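TonB-dependent siderophore receptor (Pseudomonas aeruginosa 39016, PDB 5NEC) probably takes up ferric siderophores, and possibly siderophore-drug conjugates, across the outer membrane with energy passed on by TonB. Local coordinates at residues V693-N698 against I725-N730; T653-G658 against A683-K688; A214-F219 against R226-H231. One frame throughout, in Å; residues are numbered along the deposited sequence.

Contact 1: residues V693-N698 against I725-N730; sequences VDFQLN and ILFSTN
N730 lies opposite D694 in a hydrogen-bonded antiparallel pair, N730 N meeting D694 O at 2.8 Å while D694 N returns a bond to N730 O. The side chains of D694, Q696, N698, S728 and N730 make this face mostly polar, as suits a barrel interior, with L726 the apolar exception. Two residues along, Q696 and S728 repeat the pattern: S728 N gives its hydrogen to Q696 O at 2.8 Å, and Q696 CB packs 4.1 Å from S728 CB. The third such pair sets N698 CB 4.3 Å from L726 CB. Q696 contributes mostly its aliphatic stem here. With CG anti to the backbone N (chi1 -162°) and the chain extended beyond, its amide is carried away from I725-N730 and alongside N698. There Q696 NE2 reaches a lone pair of N698 OD1 at 2.7 Å, almost straight (176°) and in the plane of both amides. Strands 693-700 and 724-733 are the last two of the transmembrane beta-barrel, and 724-733 closes the cylinder by pairing with the first barrel strand, 159-167. The bonds Q696 NE2 to K63 O and N698 ND2 to D64 O, both in the plug, show that this face looks inward. S728 OG turns instead to T165 OG1. The face of F695, L697, F727 and T729 is largely apolar and probably looks towards the membrane. F695 CD1 touches F727 CE2 at 3.7 Å, the rings meeting obliquely with planes at 35°, and Q696 O sits over one face of the F727 ring. At the edge of the F695 ring, CE1 comes 3.4 Å from T729 OG1. L697 CD1 lies beside I725 CG2 at 3.8 Å, two branched chains pointing the same way.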
loop_
_atom_site.group_PDB
_atom_site.type_symbol
_atom_site.label_atom_id
_atom_site.label_comp_id
_atom_site.label_asym_id
_atom_site.label_seq_id
_atom_site.Cartn_x
_atom_site.Cartn_y
_atom_site.Cartn_z
ATOM N N VAL A 693 17.546 24.075 -8.642
ATOM C CA VAL A 693 16.134 24.376 -8.394
ATOM C C VAL A 693 15.246 23.850 -9.524
ATOM O O VAL A 693 15.462 24.199 -10.689
ATOM C CB VAL A 693 15.897 25.899 -8.178
ATOM C CG1 VAL A 693 14.448 26.182 -7.777
ATOM C CG2 VAL A 693 16.836 26.430 -7.092
ATOM N N ASP A 694 14.270 23.007 -9.168
ATOM C CA ASP A 694 13.190 22.598 -10.078
ATOM C C ASP A 694 11.873 23.220 -9.635
ATOM O O ASP A 694 11.625 23.355 -8.440
ATOM C CB ASP A 694 12.987 21.073 -10.062
ATOM C CG ASP A 694 14.106 20.316 -10.723
ATOM O OD1 ASP A 694 14.755 20.828 -11.649
ATOM O OD2 ASP A 694 14.357 19.169 -10.297
ATOM N N PHE A 695 11.030 23.541 -10.615
ATOM C CA PHE A 695 9.648 23.949 -10.401
ATOM C C PHE A 695 8.764 22.913 -11.072
ATOM O O PHE A 695 9.046 22.523 -12.212
ATOM C CB PHE A 695 9.422 25.340 -10.998
ATOM C CG PHE A 695 10.133 26.424 -10.261
ATOM C CD1 PHE A 695 9.723 26.783 -8.979
ATOM C CD2 PHE A 695 11.211 27.105 -10.844
ATOM C CE1 PHE A 695 10.382 27.780 -8.275
ATOM C CE2 PHE A 695 11.868 28.109 -10.150
ATOM C CZ PHE A 695 11.455 28.444 -8.866
ATOM N N GLN A 696 7.722 22.439 -10.377
ATOM C CA GLN A 696 6.819 21.412 -10.941
ATOM C C GLN A 696 5.336 21.762 -10.757
ATOM O O GLN A 696 4.940 22.298 -9.727
ATOM C CB GLN A 696 7.122 20.029 -10.342
ATOM C CG GLN A 696 6.549 18.889 -11.163
ATOM C CD GLN A 696 6.979 17.533 -10.658
ATOM O OE1 GLN A 696 8.158 17.190 -10.728
ATOM N NE2 GLN A 696 6.017 16.735 -10.181
ATOM N N LEU A 697 4.532 21.485 -11.774
ATOM C CA LEU A 697 3.089 21.688 -11.722
ATOM C C LEU A 697 2.469 20.324 -11.925
ATOM O O LEU A 697 2.883 19.592 -12.825
ATOM C CB LEU A 697 2.637 22.639 -12.847
ATOM C CG LEU A 697 1.137 22.915 -13.017
ATOM C CD1 LEU A 697 0.524 23.548 -11.775
ATOM C CD2 LEU A 697 0.912 23.842 -14.208
ATOM N N ASN A 698 1.515 19.959 -11.073
ATOM C CA ASN A 698 0.726 18.740 -11.264
ATOM C C ASN A 698 -0.759 19.084 -11.234
ATOM O O ASN A 698 -1.208 19.851 -10.375
ATOM C CB ASN A 698 1.045 17.724 -10.163
ATOM C CG ASN A 698 2.376 17.056 -10.367
ATOM O OD1 ASN A 698 3.425 17.582 -9.964
ATOM N ND2 ASN A 698 2.343 15.878 -10.998
ATOM N N ILE A 725 -4.664 20.962 -8.019
ATOM C CA ILE A 725 -3.535 21.607 -8.697
ATOM C C ILE A 725 -2.425 21.791 -7.659
ATOM O O ILE A 725 -2.665 22.380 -6.607
ATOM C CB ILE A 725 -3.972 22.952 -9.335
ATOM C CG1 ILE A 725 -5.104 22.688 -10.350
ATOM C CG2 ILE A 725 -2.790 23.647 -10.017
ATOM C CD1 ILE A 725 -5.765 23.908 -10.932
ATOM N N LEU A 726 -1.234 21.262 -7.938
ATOM C CA LEU A 726 -0.091 21.350 -7.003
ATOM C C LEU A 726 1.082 22.056 -7.692
ATOM O O LEU A 726 1.422 21.722 -8.828
ATOM C CB LEU A 726 0.338 19.949 -6.533
ATOM C CG LEU A 726 -0.723 19.036 -5.882
ATOM C CD1 LEU A 726 -0.200 17.611 -5.733
ATOM C CD2 LEU A 726 -1.200 19.585 -4.542
ATOM N N PHE A 727 1.669 23.044 -7.020
ATOM C CA PHE A 727 2.895 23.694 -7.472
ATOM C C PHE A 727 4.007 23.357 -6.499
ATOM O O PHE A 727 3.881 23.632 -5.316
ATOM C CB PHE A 727 2.746 25.222 -7.546
ATOM C CG PHE A 727 3.853 25.897 -8.334
ATOM C CD1 PHE A 727 3.750 26.075 -9.727
ATOM C CD2 PHE A 727 5.015 26.358 -7.695
ATOM C CE1 PHE A 727 4.780 26.694 -10.448
ATOM C CE2 PHE A 727 6.043 26.977 -8.421
ATOM C CZ PHE A 727 5.927 27.144 -9.800
ATOM N N SER A 728 5.094 22.790 -7.008
ATOM C CA SER A 728 6.269 22.413 -6.196
ATOM C C SER A 728 7.504 23.218 -6.558
ATOM O O SER A 728 7.756 23.451 -7.732
ATOM C CB SER A 728 6.595 20.936 -6.399
ATOM O OG SER A 728 5.619 20.165 -5.748
ATOM N N THR A 729 8.264 23.613 -5.534
ATOM C CA THR A 729 9.610 24.151 -5.685
ATOM C C THR A 729 10.551 23.139 -5.008
ATOM O O THR A 729 10.428 22.920 -3.799
ATOM C CB THR A 729 9.733 25.527 -4.989
ATOM O OG1 THR A 729 8.794 26.452 -5.560
ATOM C CG2 THR A 729 11.157 26.097 -5.115
ATOM N N ASN A 730 11.475 22.536 -5.773
ATOM C CA ASN A 730 12.478 21.587 -5.231
ATOM C C ASN A 730 13.917 22.123 -5.303
ATOM O O ASN A 730 14.329 22.595 -6.349
ATOM C CB ASN A 730 12.375 20.242 -5.950
ATOM C CG ASN A 730 11.014 19.596 -5.757
ATOM O OD1 ASN A 730 10.213 19.458 -6.691
ATOM N ND2 ASN A 730 10.717 19.244 -4.516
#

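Contact 2: residues T653-G658 against A683-K688; sequences TTIGGG and AMASYK
M684 holds its CG between its own backbone N and carbonyl carbon (chi1 82°), the crowded position, and bends again at the next two torsions, which curls the thioether back over G656. The chain is thereby laid against the opposite backbone: M684 CG is 4.0 Å from G656 CA, and M684 SD 4.2 Å from T654 O. Glycine suits this place because it brings no side chain to a face that the methionine already fills. A similar first torsion in S686 (53°) packs its OG against T654 CB at 3.4 Å, a contact without a bond between the hydroxyls. T654 OG1 has a weak bond to D648 OD1 on the next strand. The backbones pair antiparallel. S686 N bonds T654 O at 2.8 Å, whereas around G656 the geometry is more distorted: G656 N meets M684 O along a bent path (143°), and M684 N approaches G656 O from above the carbonyl plane at 2.7 Å. The strands draw close where small residues face each other, G657 CA lying 4.1 Å from A683 CA. On the face away from M684 and S686, which A683 shares, T653 OG1 sits at the edge of the Y687 ring, 3.5 Å from CD1, and I655 CG2 loosely touches A685 CB at 4.4 Å. I655 and Y687 lie on the surface, consistent with the lipid-facing side of a barrel. M684 and S686 share the inward face with Q696. Such alternation, in a beta hairpin of strands 653-666 and 674-688, part of the barrel's up-and-down meander, is characteristic of TonB-dependent receptors.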
loop_
_atom_site.group_PDB
_atom_site.type_symbol
_atom_site.label_atom_id
_atom_site.label_comp_id
_atom_site.label_asym_id
_atom_site.label_seq_id
_atom_site.Cartn_x
_atom_site.Cartn_y
_atom_site.Cartn_z
ATOM N N THR A 653 12.805 21.452 -19.832
ATOM C CA THR A 653 11.364 21.343 -19.705
ATOM C C THR A 653 10.891 19.942 -20.008
ATOM O O THR A 653 11.268 19.357 -21.027
ATOM C CB THR A 653 10.620 22.302 -20.644
ATOM O OG1 THR A 653 11.049 23.636 -20.391
ATOM C CG2 THR A 653 9.109 22.220 -20.449
ATOM N N THR A 654 10.042 19.430 -19.117
ATOM C CA THR A 654 9.388 18.147 -19.287
ATOM C C THR A 654 7.889 18.379 -19.126
ATOM O O THR A 654 7.471 19.144 -18.262
ATOM C CB THR A 654 9.873 17.120 -18.225
ATOM O OG1 THR A 654 11.304 17.105 -18.185
ATOM C CG2 THR A 654 9.391 15.713 -18.551
ATOM N N ILE A 655 7.093 17.759 -19.995
ATOM C CA ILE A 655 5.656 17.659 -19.800
ATOM C C ILE A 655 5.303 16.200 -19.679
ATOM O O ILE A 655 6.058 15.328 -20.113
ATOM C CB ILE A 655 4.826 18.310 -20.939
ATOM C CG1 ILE A 655 5.064 17.648 -22.304
ATOM C CG2 ILE A 655 5.122 19.798 -21.033
ATOM C CD1 ILE A 655 3.966 17.981 -23.305
ATOM N N GLY A 656 4.142 15.936 -19.094
ATOM C CA GLY A 656 3.694 14.568 -18.889
ATOM C C GLY A 656 2.252 14.436 -18.475
ATOM O O GLY A 656 1.589 15.420 -18.144
ATOM N N GLY A 657 1.771 13.201 -18.495
ATOM C CA GLY A 657 0.446 12.909 -18.013
ATOM C C GLY A 657 0.224 11.452 -17.700
ATOM O O GLY A 657 1.115 10.623 -17.881
ATOM N N GLY A 658 -0.972 11.158 -17.205
ATOM C CA GLY A 658 -1.384 9.800 -16.982
ATOM C C GLY A 658 -2.848 9.604 -17.281
ATOM O O GLY A 658 -3.639 10.520 -17.110
ATOM N N ALA A 683 -2.096 15.509 -15.337
ATOM C CA ALA A 683 -1.134 16.257 -16.169
ATOM C C ALA A 683 0.006 16.770 -15.310
ATOM O O ALA A 683 -0.210 17.044 -14.134
ATOM C CB ALA A 683 -1.823 17.423 -16.870
ATOM N N MET A 684 1.206 16.895 -15.890
ATOM C CA MET A 684 2.329 17.579 -15.232
ATOM C C MET A 684 3.236 18.343 -16.194
ATOM O O MET A 684 3.344 18.019 -17.374
ATOM C CB MET A 684 3.183 16.609 -14.381
ATOM C CG MET A 684 4.234 15.764 -15.110
ATOM S SD MET A 684 5.867 16.503 -15.447
ATOM C CE MET A 684 6.564 16.541 -13.812
ATOM N N ALA A 685 3.923 19.338 -15.640
ATOM C CA ALA A 685 4.960 20.063 -16.333
ATOM C C ALA A 685 6.033 20.412 -15.322
ATOM O O ALA A 685 5.710 20.733 -14.175
ATOM C CB ALA A 685 4.375 21.321 -16.941
ATOM N N SER A 686 7.299 20.338 -15.735
ATOM C CA SER A 686 8.424 20.776 -14.897
ATOM C C SER A 686 9.432 21.608 -15.677
ATOM O O SER A 686 9.605 21.423 -16.884
ATOM C CB SER A 686 9.154 19.589 -14.260
ATOM O OG SER A 686 9.542 18.651 -15.232
ATOM N N TYR A 687 10.085 22.512 -14.956
ATOM C CA TYR A 687 11.060 23.411 -15.507
ATOM C C TYR A 687 12.251 23.425 -14.563
ATOM O O TYR A 687 12.087 23.721 -13.368
ATOM C CB TYR A 687 10.452 24.818 -15.637
ATOM C CG TYR A 687 11.350 25.817 -16.323
ATOM C CD1 TYR A 687 11.461 25.838 -17.713
ATOM C CD2 TYR A 687 12.098 26.741 -15.590
ATOM C CE1 TYR A 687 12.298 26.752 -18.355
ATOM C CE2 TYR A 687 12.937 27.647 -16.223
ATOM C CZ TYR A 687 13.028 27.646 -17.604
ATOM O OH TYR A 687 13.846 28.546 -18.241
ATOM N N LYS A 688 13.434 23.084 -15.081
ATOM C CA LYS A 688 14.681 23.224 -14.313
ATOM C C LYS A 688 15.138 24.682 -14.374
ATOM O O LYS A 688 15.680 25.102 -15.399
ATOM C CB LYS A 688 15.796 22.343 -14.893
ATOM C CG LYS A 688 15.492 20.850 -14.962
ATOM C CD LYS A 688 16.366 20.160 -16.001
ATOM C CE LYS A 688 15.651 19.057 -16.789
ATOM N NZ LYS A 688 15.467 17.811 -15.993
#

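Contact 3: residues A214-F219 against R226-H231; sequences APSLTF and RVTVSH
The beta hairpin of strands 206-219 and 225-238, an antiparallel pair of the receptor's barrel wall, is held near its short turn by this contact. L217 and V229 form a doubly hydrogen-bonded pair, L217 N to V229 O and V229 N to L217 O both at 2.9 Å. Next to the turn F219 N bonds V227 O at 2.8 Å, and the F219 ring edge, through CD1, lies 3.7 Å from that oxygen. L217, F219, V227 and V229 make an apolar face that probably meets the membrane. P215 has no N-H to offer H231 O; its CD packs there instead, 3.2 Å away, while its carbonyl accepts H231 N at 3.0 Å. H231 ND1 and NE2 are hydrogen-bonded to S284 OG and D282 OD1 of strand 276-291, which fixes the ring's rotation; R226 forms salt bridges with D291 and E289. Hydroxyls make the other face, beside Q153 and A154 and probably towards the interior. S216 OG and S230 OG share a long bond of 3.2 Å. T218 turns its hydroxyl anti to the backbone N (chi1 -156°), which brings T218 OG1 within 2.8 Å of T228 OG1 in a hydroxyl-hydroxyl hydrogen bond.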
loop_
_atom_site.group_PDB
_atom_site.type_symbol
_atom_site.label_atom_id
_atom_site.label_comp_id
_atom_site.label_asym_id
_atom_site.label_seq_id
_atom_site.Cartn_x
_atom_site.Cartn_y
_atom_site.Cartn_z
ATOM N N ALA A 214 12.923 10.982 10.243
ATOM C CA ALA A 214 13.585 9.718 9.931
ATOM C C ALA A 214 15.087 9.912 9.956
ATOM O O ALA A 214 15.684 10.247 8.944
ATOM C CB ALA A 214 13.132 9.201 8.571
ATOM N N PRO A 215 15.702 9.743 11.126
ATOM C CA PRO A 215 17.169 9.757 11.179
ATOM C C PRO A 215 17.754 8.401 10.841
ATOM O O PRO A 215 17.123 7.386 11.088
ATOM C CB PRO A 215 17.467 10.093 12.630
ATOM C CG PRO A 215 16.277 9.570 13.379
ATOM C CD PRO A 215 15.095 9.763 12.467
ATOM N N SER A 216 18.971 8.408 10.309
ATOM C CA SER A 216 19.648 7.213 9.859
ATOM C C SER A 216 21.189 7.393 9.937
ATOM O O SER A 216 21.719 8.461 9.623
ATOM C CB SER A 216 19.215 6.942 8.436
ATOM O OG SER A 216 19.650 5.681 8.021
ATOM N N LEU A 217 21.883 6.354 10.393
ATOM C CA LEU A 217 23.342 6.334 10.521
ATOM C C LEU A 217 23.856 5.067 9.897
ATOM O O LEU A 217 23.328 4.010 10.166
ATOM C CB LEU A 217 23.760 6.307 11.982
ATOM C CG LEU A 217 23.742 7.628 12.738
ATOM C CD1 LEU A 217 23.975 7.382 14.215
ATOM C CD2 LEU A 217 24.815 8.566 12.211
ATOM N N THR A 218 24.900 5.164 9.086
ATOM C CA THR A 218 25.521 3.982 8.521
ATOM C C THR A 218 27.042 4.079 8.734
ATOM O O THR A 218 27.610 5.176 8.695
ATOM C CB THR A 218 25.117 3.823 7.045
ATOM O OG1 THR A 218 25.249 2.454 6.666
ATOM C CG2 THR A 218 25.993 4.691 6.122
ATOM N N PHE A 219 27.680 2.940 9.009
ATOM C CA PHE A 219 29.115 2.865 9.336
ATOM C C PHE A 219 29.751 1.767 8.524
ATOM O O PHE A 219 29.101 0.775 8.194
ATOM C CB PHE A 219 29.353 2.534 10.818
ATOM C CG PHE A 219 28.759 3.526 11.789
ATOM C CD1 PHE A 219 27.472 3.365 12.279
ATOM C CD2 PHE A 219 29.505 4.589 12.243
ATOM C CE1 PHE A 219 26.928 4.285 13.172
ATOM C CE2 PHE A 219 28.984 5.506 13.143
ATOM C CZ PHE A 219 27.690 5.368 13.600
ATOM N N ARG A 226 29.500 -3.711 7.863
ATOM C CA ARG A 226 28.605 -2.553 7.767
ATOM C C ARG A 226 27.551 -2.613 8.877
ATOM O O ARG A 226 26.965 -3.663 9.147
ATOM C CB ARG A 226 27.933 -2.525 6.394
ATOM C CG ARG A 226 28.937 -2.451 5.240
ATOM C CD ARG A 226 28.349 -2.728 3.856
ATOM N NE ARG A 226 27.995 -4.135 3.607
ATOM C CZ ARG A 226 28.866 -5.145 3.471
ATOM N NH1 ARG A 226 28.469 -6.389 3.221
ATOM N NH2 ARG A 226 30.163 -4.933 3.599
ATOM N N VAL A 227 27.336 -1.481 9.526
ATOM C CA VAL A 227 26.350 -1.341 10.576
ATOM C C VAL A 227 25.463 -0.161 10.224
ATOM O O VAL A 227 25.969 0.930 9.977
ATOM C CB VAL A 227 27.014 -1.119 11.956
ATOM C CG1 VAL A 227 25.974 -0.861 13.044
ATOM C CG2 VAL A 227 27.857 -2.331 12.325
ATOM N N THR A 228 24.148 -0.396 10.200
ATOM C CA THR A 228 23.161 0.655 9.964
ATOM C C THR A 228 22.140 0.713 11.102
ATOM O O THR A 228 21.680 -0.319 11.586
ATOM C CB THR A 228 22.453 0.487 8.608
ATOM O OG1 THR A 228 23.425 0.463 7.554
ATOM C CG2 THR A 228 21.521 1.654 8.358
ATOM N N VAL A 229 21.798 1.938 11.503
ATOM C CA VAL A 229 20.821 2.230 12.540
ATOM C C VAL A 229 19.829 3.274 11.994
ATOM O O VAL A 229 20.239 4.372 11.637
ATOM C CB VAL A 229 21.512 2.782 13.834
ATOM C CG1 VAL A 229 20.486 3.204 14.887
ATOM C CG2 VAL A 229 22.432 1.741 14.440
ATOM N N SER A 230 18.544 2.932 11.965
ATOM C CA SER A 230 17.490 3.825 11.481
ATOM C C SER A 230 16.401 3.983 12.507
ATOM O O SER A 230 16.065 3.046 13.215
ATOM C CB SER A 230 16.872 3.275 10.204
ATOM O OG SER A 230 17.838 3.360 9.162
ATOM N N HIS A 231 15.841 5.175 12.586
ATOM C CA HIS A 231 14.607 5.364 13.282
ATOM C C HIS A 231 13.625 6.054 12.343
ATOM O O HIS A 231 14.028 6.885 11.524
ATOM C CB HIS A 231 14.787 6.146 14.584
ATOM C CG HIS A 231 13.593 6.054 15.483
ATOM N ND1 HIS A 231 13.440 5.047 16.412
ATOM C CD2 HIS A 231 12.450 6.777 15.522
ATOM C CE1 HIS A 231 12.269 5.181 17.013
ATOM N NE2 HIS A 231 11.648 6.221 16.486
#

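How the contacts relate
Contacts 1 and 2 are neighbours in the barrel wall: strand 674-688 of contact 2 pairs with strand 693-700 of contact 1, through L697 N to A685 O and F695 O to Y687 N, and M684 packs against Q696. Contact 3 sits elsewhere round the wall, its centre about 30 Å from that of contact 1 and 35 Å from that of contact 2. None is a true core. Contact 2 is a surface contact, whereas 1 and 3 are partly buried. The faces that probably look inward differ: amides bound to the plug in contact 1, methionine over glycine in contact 2, paired hydroxyls in contact 3. Contacts 2 and 3 each join one hairpin; contact 1 does not.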